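Local structure of sucrose 6(F)-phosphate phosphorylase (Thermoanaerobacterium thermosaccharolyticum DSM 571, 6S9V) at residues 104-117 against 156-168. The protein belongs to the alpha-amylase family of carbohydrate-active enzymes and is built around an eight-stranded TIM barrel, with a five-stranded antiparallel sheet near the C-terminus. Residues are numbered along the deposited sequence; the frame is centred on the assembly and turned at random.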
# COMPACT_ATOMS: atom_id res chain seq x y z
N ARG A 104 -4.11 4.97 -21.35
CA ARG A 104 -4.23 5.00 -22.80
C ARG A 104 -4.50 6.42 -23.30
O ARG A 104 -4.35 6.68 -24.49
CB ARG A 104 -5.37 4.09 -23.27
CG ARG A 104 -6.74 4.53 -22.77
CD ARG A 104 -7.86 3.76 -23.44
NE ARG A 104 -7.96 4.06 -24.86
CZ ARG A 104 -8.91 3.60 -25.67
NH1 ARG A 104 -9.87 2.81 -25.20
NH2 ARG A 104 -8.90 3.93 -26.95
N ARG A 105 -4.92 7.32 -22.41
CA ARG A 105 -5.19 8.69 -22.83
C ARG A 105 -3.97 9.59 -22.68
O ARG A 105 -4.08 10.79 -22.92
CB ARG A 105 -6.37 9.27 -22.03
CG ARG A 105 -7.57 8.36 -21.89
CD ARG A 105 -8.27 8.03 -23.21
NE ARG A 105 -9.28 6.99 -22.99
CZ ARG A 105 -10.12 6.52 -23.92
NH1 ARG A 105 -10.08 6.98 -25.16
NH2 ARG A 105 -11.00 5.58 -23.59
N SER A 106 -2.83 9.04 -22.29
CA SER A 106 -1.60 9.82 -22.31
C SER A 106 -1.21 10.17 -23.74
O SER A 106 -1.58 9.48 -24.70
CB SER A 106 -0.47 9.05 -21.63
OG SER A 106 -0.19 7.85 -22.33
N ILE A 107 -0.45 11.26 -23.89
CA ILE A 107 0.00 11.66 -25.22
C ILE A 107 0.80 10.53 -25.86
O ILE A 107 0.70 10.28 -27.06
CB ILE A 107 0.82 12.96 -25.14
CG1 ILE A 107 1.14 13.48 -26.55
CG2 ILE A 107 2.11 12.74 -24.33
CD1 ILE A 107 1.85 14.82 -26.58
N TYR A 108 1.56 9.79 -25.04
CA TYR A 108 2.41 8.74 -25.58
C TYR A 108 1.58 7.68 -26.30
O TYR A 108 1.87 7.31 -27.44
CB TYR A 108 3.21 8.10 -24.45
CG TYR A 108 3.86 9.11 -23.54
CD1 TYR A 108 4.92 9.89 -23.98
CD2 TYR A 108 3.38 9.32 -22.26
CE1 TYR A 108 5.50 10.84 -23.15
CE2 TYR A 108 3.96 10.27 -21.42
CZ TYR A 108 5.01 11.02 -21.88
OH TYR A 108 5.58 11.96 -21.05
N PHE A 109 0.52 7.21 -25.65
CA PHE A 109 -0.28 6.16 -26.27
C PHE A 109 -1.24 6.70 -27.32
O PHE A 109 -1.50 6.01 -28.32
CB PHE A 109 -1.08 5.39 -25.22
CG PHE A 109 -1.63 4.10 -25.74
CD1 PHE A 109 -0.79 3.02 -25.98
CD2 PHE A 109 -2.97 3.98 -26.05
CE1 PHE A 109 -1.29 1.85 -26.49
CE2 PHE A 109 -3.47 2.80 -26.55
CZ PHE A 109 -2.63 1.73 -26.77
N GLN A 110 -1.78 7.91 -27.14
CA GLN A 110 -2.66 8.45 -28.18
C GLN A 110 -1.88 8.72 -29.46
O GLN A 110 -2.42 8.55 -30.56
CB GLN A 110 -3.38 9.71 -27.68
CG GLN A 110 -4.44 9.36 -26.64
CD GLN A 110 -5.37 10.50 -26.30
OE1 GLN A 110 -6.60 10.34 -26.34
NE2 GLN A 110 -4.81 11.66 -25.97
N ASP A 111 -0.62 9.15 -29.35
CA ASP A 111 0.21 9.32 -30.54
C ASP A 111 0.42 7.98 -31.23
O ASP A 111 0.32 7.87 -32.45
CB ASP A 111 1.54 9.95 -30.16
CG ASP A 111 2.33 10.43 -31.36
OD1 ASP A 111 2.02 11.52 -31.88
OD2 ASP A 111 3.27 9.72 -31.78
N PHE A 112 0.66 6.93 -30.44
CA PHE A 112 0.83 5.59 -30.99
C PHE A 112 -0.43 5.11 -31.69
O PHE A 112 -0.36 4.53 -32.78
CB PHE A 112 1.21 4.62 -29.87
CG PHE A 112 1.16 3.18 -30.29
CD1 PHE A 112 2.10 2.68 -31.18
CD2 PHE A 112 0.17 2.34 -29.84
CE1 PHE A 112 2.06 1.37 -31.58
CE2 PHE A 112 0.12 1.02 -30.24
CZ PHE A 112 1.07 0.53 -31.11
N LEU A 113 -1.60 5.34 -31.09
CA LEU A 113 -2.83 4.91 -31.74
C LEU A 113 -3.07 5.67 -33.03
O LEU A 113 -3.73 5.15 -33.94
CB LEU A 113 -4.02 5.07 -30.81
CG LEU A 113 -4.13 4.08 -29.65
CD1 LEU A 113 -5.47 4.29 -28.96
CD2 LEU A 113 -3.98 2.63 -30.11
N LYS A 114 -2.57 6.90 -33.12
CA LYS A 114 -2.72 7.67 -34.35
C LYS A 114 -1.78 7.16 -35.43
O LYS A 114 -2.19 6.94 -36.57
CB LYS A 114 -2.46 9.15 -34.05
CG LYS A 114 -2.52 10.08 -35.26
CD LYS A 114 -2.05 11.48 -34.86
CE LYS A 114 -1.88 12.41 -36.05
NZ LYS A 114 -3.14 13.14 -36.37
N LYS A 115 -0.50 6.97 -35.10
CA LYS A 115 0.53 6.72 -36.09
C LYS A 115 1.05 5.29 -36.11
O LYS A 115 1.84 4.95 -37.00
CB LYS A 115 1.71 7.68 -35.90
CG LYS A 115 1.35 9.15 -36.05
CD LYS A 115 2.54 10.05 -35.76
CE LYS A 115 2.16 11.52 -35.80
NZ LYS A 115 3.28 12.40 -35.37
N GLY A 116 0.66 4.45 -35.15
CA GLY A 116 1.15 3.08 -35.15
C GLY A 116 2.66 3.05 -34.95
O GLY A 116 3.20 3.74 -34.08
N ARG A 117 3.35 2.24 -35.75
CA ARG A 117 4.78 2.04 -35.54
C ARG A 117 5.62 3.25 -35.94
O ARG A 117 6.77 3.35 -35.50
CB ARG A 117 5.26 0.81 -36.32
CG ARG A 117 4.53 -0.49 -35.98
CD ARG A 117 4.41 -0.73 -34.48
NE ARG A 117 3.74 -1.99 -34.17
CZ ARG A 117 4.36 -3.11 -33.80
NH1 ARG A 117 5.68 -3.15 -33.68
NH2 ARG A 117 3.65 -4.20 -33.54
N PHE A 156 -6.61 -2.39 -30.09
CA PHE A 156 -6.87 -1.01 -30.47
C PHE A 156 -6.76 -0.86 -31.97
O PHE A 156 -6.09 -1.65 -32.65
CB PHE A 156 -5.90 -0.05 -29.78
CG PHE A 156 -5.98 -0.08 -28.28
CD1 PHE A 156 -6.85 0.75 -27.60
CD2 PHE A 156 -5.18 -0.95 -27.56
CE1 PHE A 156 -6.91 0.72 -26.23
CE2 PHE A 156 -5.25 -0.99 -26.19
CZ PHE A 156 -6.11 -0.15 -25.52
N LYS A 157 -7.42 0.16 -32.49
CA LYS A 157 -7.41 0.47 -33.92
C LYS A 157 -6.38 1.57 -34.17
O LYS A 157 -6.44 2.63 -33.54
CB LYS A 157 -8.80 0.92 -34.37
CG LYS A 157 -8.92 1.26 -35.85
CD LYS A 157 -10.26 1.93 -36.14
CE LYS A 157 -10.45 2.19 -37.63
NZ LYS A 157 -11.80 2.77 -37.93
N ILE A 158 -5.44 1.30 -35.07
CA ILE A 158 -4.47 2.32 -35.46
C ILE A 158 -5.15 3.21 -36.49
O ILE A 158 -5.63 2.73 -37.52
CB ILE A 158 -3.19 1.70 -36.00
CG1 ILE A 158 -2.59 0.72 -34.99
CG2 ILE A 158 -2.17 2.78 -36.34
CD1 ILE A 158 -2.36 1.32 -33.60
N GLU A 159 -5.18 4.52 -36.22
CA GLU A 159 -5.98 5.42 -37.04
C GLU A 159 -5.45 5.50 -38.46
O GLU A 159 -6.20 5.34 -39.43
CB GLU A 159 -6.03 6.80 -36.39
CG GLU A 159 -7.08 7.75 -36.95
CD GLU A 159 -6.52 8.78 -37.91
OE1 GLU A 159 -5.32 9.12 -37.80
OE2 GLU A 159 -7.27 9.25 -38.79
N GLU A 160 -4.14 5.72 -38.61
CA GLU A 160 -3.58 5.99 -39.92
C GLU A 160 -3.56 4.76 -40.81
O GLU A 160 -3.57 4.90 -42.04
CB GLU A 160 -2.19 6.60 -39.77
CG GLU A 160 -2.24 8.06 -39.33
CD GLU A 160 -0.87 8.71 -39.20
OE1 GLU A 160 0.14 7.97 -39.17
OE2 GLU A 160 -0.81 9.95 -39.11
N THR A 161 -3.55 3.55 -40.24
CA THR A 161 -3.51 2.33 -41.03
C THR A 161 -4.82 1.55 -41.02
O THR A 161 -5.01 0.69 -41.89
CB THR A 161 -2.40 1.40 -40.53
OG1 THR A 161 -2.68 1.00 -39.18
CG2 THR A 161 -1.06 2.10 -40.58
N GLY A 162 -5.72 1.82 -40.07
CA GLY A 162 -6.92 1.04 -39.93
C GLY A 162 -6.70 -0.36 -39.41
O GLY A 162 -7.66 -1.12 -39.29
N GLU A 163 -5.46 -0.72 -39.09
CA GLU A 163 -5.13 -2.06 -38.63
C GLU A 163 -5.44 -2.21 -37.15
O GLU A 163 -5.41 -1.24 -36.39
CB GLU A 163 -3.64 -2.33 -38.88
CG GLU A 163 -3.29 -2.52 -40.35
CD GLU A 163 -1.79 -2.49 -40.59
OE1 GLU A 163 -1.03 -2.37 -39.61
OE2 GLU A 163 -1.38 -2.58 -41.77
N GLU A 164 -5.76 -3.44 -36.76
CA GLU A 164 -5.95 -3.76 -35.35
C GLU A 164 -4.60 -4.13 -34.75
O GLU A 164 -3.82 -4.85 -35.37
CB GLU A 164 -6.93 -4.92 -35.17
CG GLU A 164 -8.34 -4.67 -35.71
CD GLU A 164 -9.09 -3.60 -34.95
OE1 GLU A 164 -8.54 -3.07 -33.97
OE2 GLU A 164 -10.24 -3.30 -35.34
N GLU A 165 -4.34 -3.63 -33.55
CA GLU A 165 -3.09 -3.89 -32.85
C GLU A 165 -3.39 -4.25 -31.41
O GLU A 165 -4.16 -3.56 -30.73
CB GLU A 165 -2.14 -2.69 -32.89
CG GLU A 165 -0.76 -3.01 -32.33
CD GLU A 165 0.33 -2.99 -33.38
OE1 GLU A 165 0.42 -1.99 -34.12
OE2 GLU A 165 1.08 -3.98 -33.47
N LYS A 166 -2.75 -5.31 -30.93
CA LYS A 166 -2.85 -5.73 -29.55
C LYS A 166 -1.63 -5.25 -28.78
O LYS A 166 -0.50 -5.30 -29.28
CB LYS A 166 -2.95 -7.25 -29.45
CG LYS A 166 -4.24 -7.81 -30.00
CD LYS A 166 -4.30 -9.32 -29.84
CE LYS A 166 -5.70 -9.85 -30.09
NZ LYS A 166 -5.99 -9.97 -31.54
N VAL A 167 -1.86 -4.73 -27.57
CA VAL A 167 -0.80 -4.35 -26.66
C VAL A 167 -1.11 -4.94 -25.30
O VAL A 167 -2.27 -5.16 -24.94
CB VAL A 167 -0.60 -2.82 -26.55
CG1 VAL A 167 -0.26 -2.22 -27.90
CG2 VAL A 167 -1.84 -2.17 -25.97
N TRP A 168 -0.06 -5.19 -24.52
CA TRP A 168 -0.22 -5.81 -23.22
C TRP A 168 -0.92 -4.86 -22.25
O TRP A 168 -0.57 -3.68 -22.15
CB TRP A 168 1.15 -6.22 -22.68
CG TRP A 168 1.12 -7.43 -21.81
CD1 TRP A 168 1.15 -7.46 -20.44
CD2 TRP A 168 1.00 -8.78 -22.24
NE1 TRP A 168 1.09 -8.77 -20.00
CE2 TRP A 168 0.99 -9.59 -21.09
CE3 TRP A 168 0.90 -9.39 -23.50
CZ2 TRP A 168 0.89 -10.99 -21.16
CZ3 TRP A 168 0.81 -10.77 -23.57
CH2 TRP A 168 0.80 -11.55 -22.40
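A two-stranded antiparallel hairpin, 153-157 with 164-168, packs against helix 107-115 in the excursion between the third and fourth barrel strands of this alpha-amylase-type fold, and the ring of Phe156 meets that of Phe109. The two form a T-shaped pair, centroids 5.0 Å apart and planes at 72°, with the CZ edge of Phe109 directed at one face of Phe156. With its CG anti to the backbone N (chi1 -165°), Phe109 also brings CZ to 4.1 Å from Val167 CG2. Phe156 CE1 lies over one face of the Arg104 guanidinium, 3.6 Å from Arg104 CZ, with Arg105 NH2 over the opposite face. Leu113 CD2 presses on Phe156 CB, and Ile158 CD1 lies over a face of Phe112. At the helix end the hairpin turn takes up carbonyls: Glu159 N donates to Leu113 O (2.8 Å, nearly straight at 167°) and Glu160 N to Lys114 O (3.1 Å). Beyond Gly116, poorly ordered Arg117 reaches Glu165 OE2 from above the carboxylate plane, an approximate 2.6 Å salt bridge from NH2; its NE bonds there are weak, and Asp129 takes NH1. The contact thus pairs an apolar patch with turn amides that satisfy two last-turn carbonyls, probably helping hold the turn to that helix end.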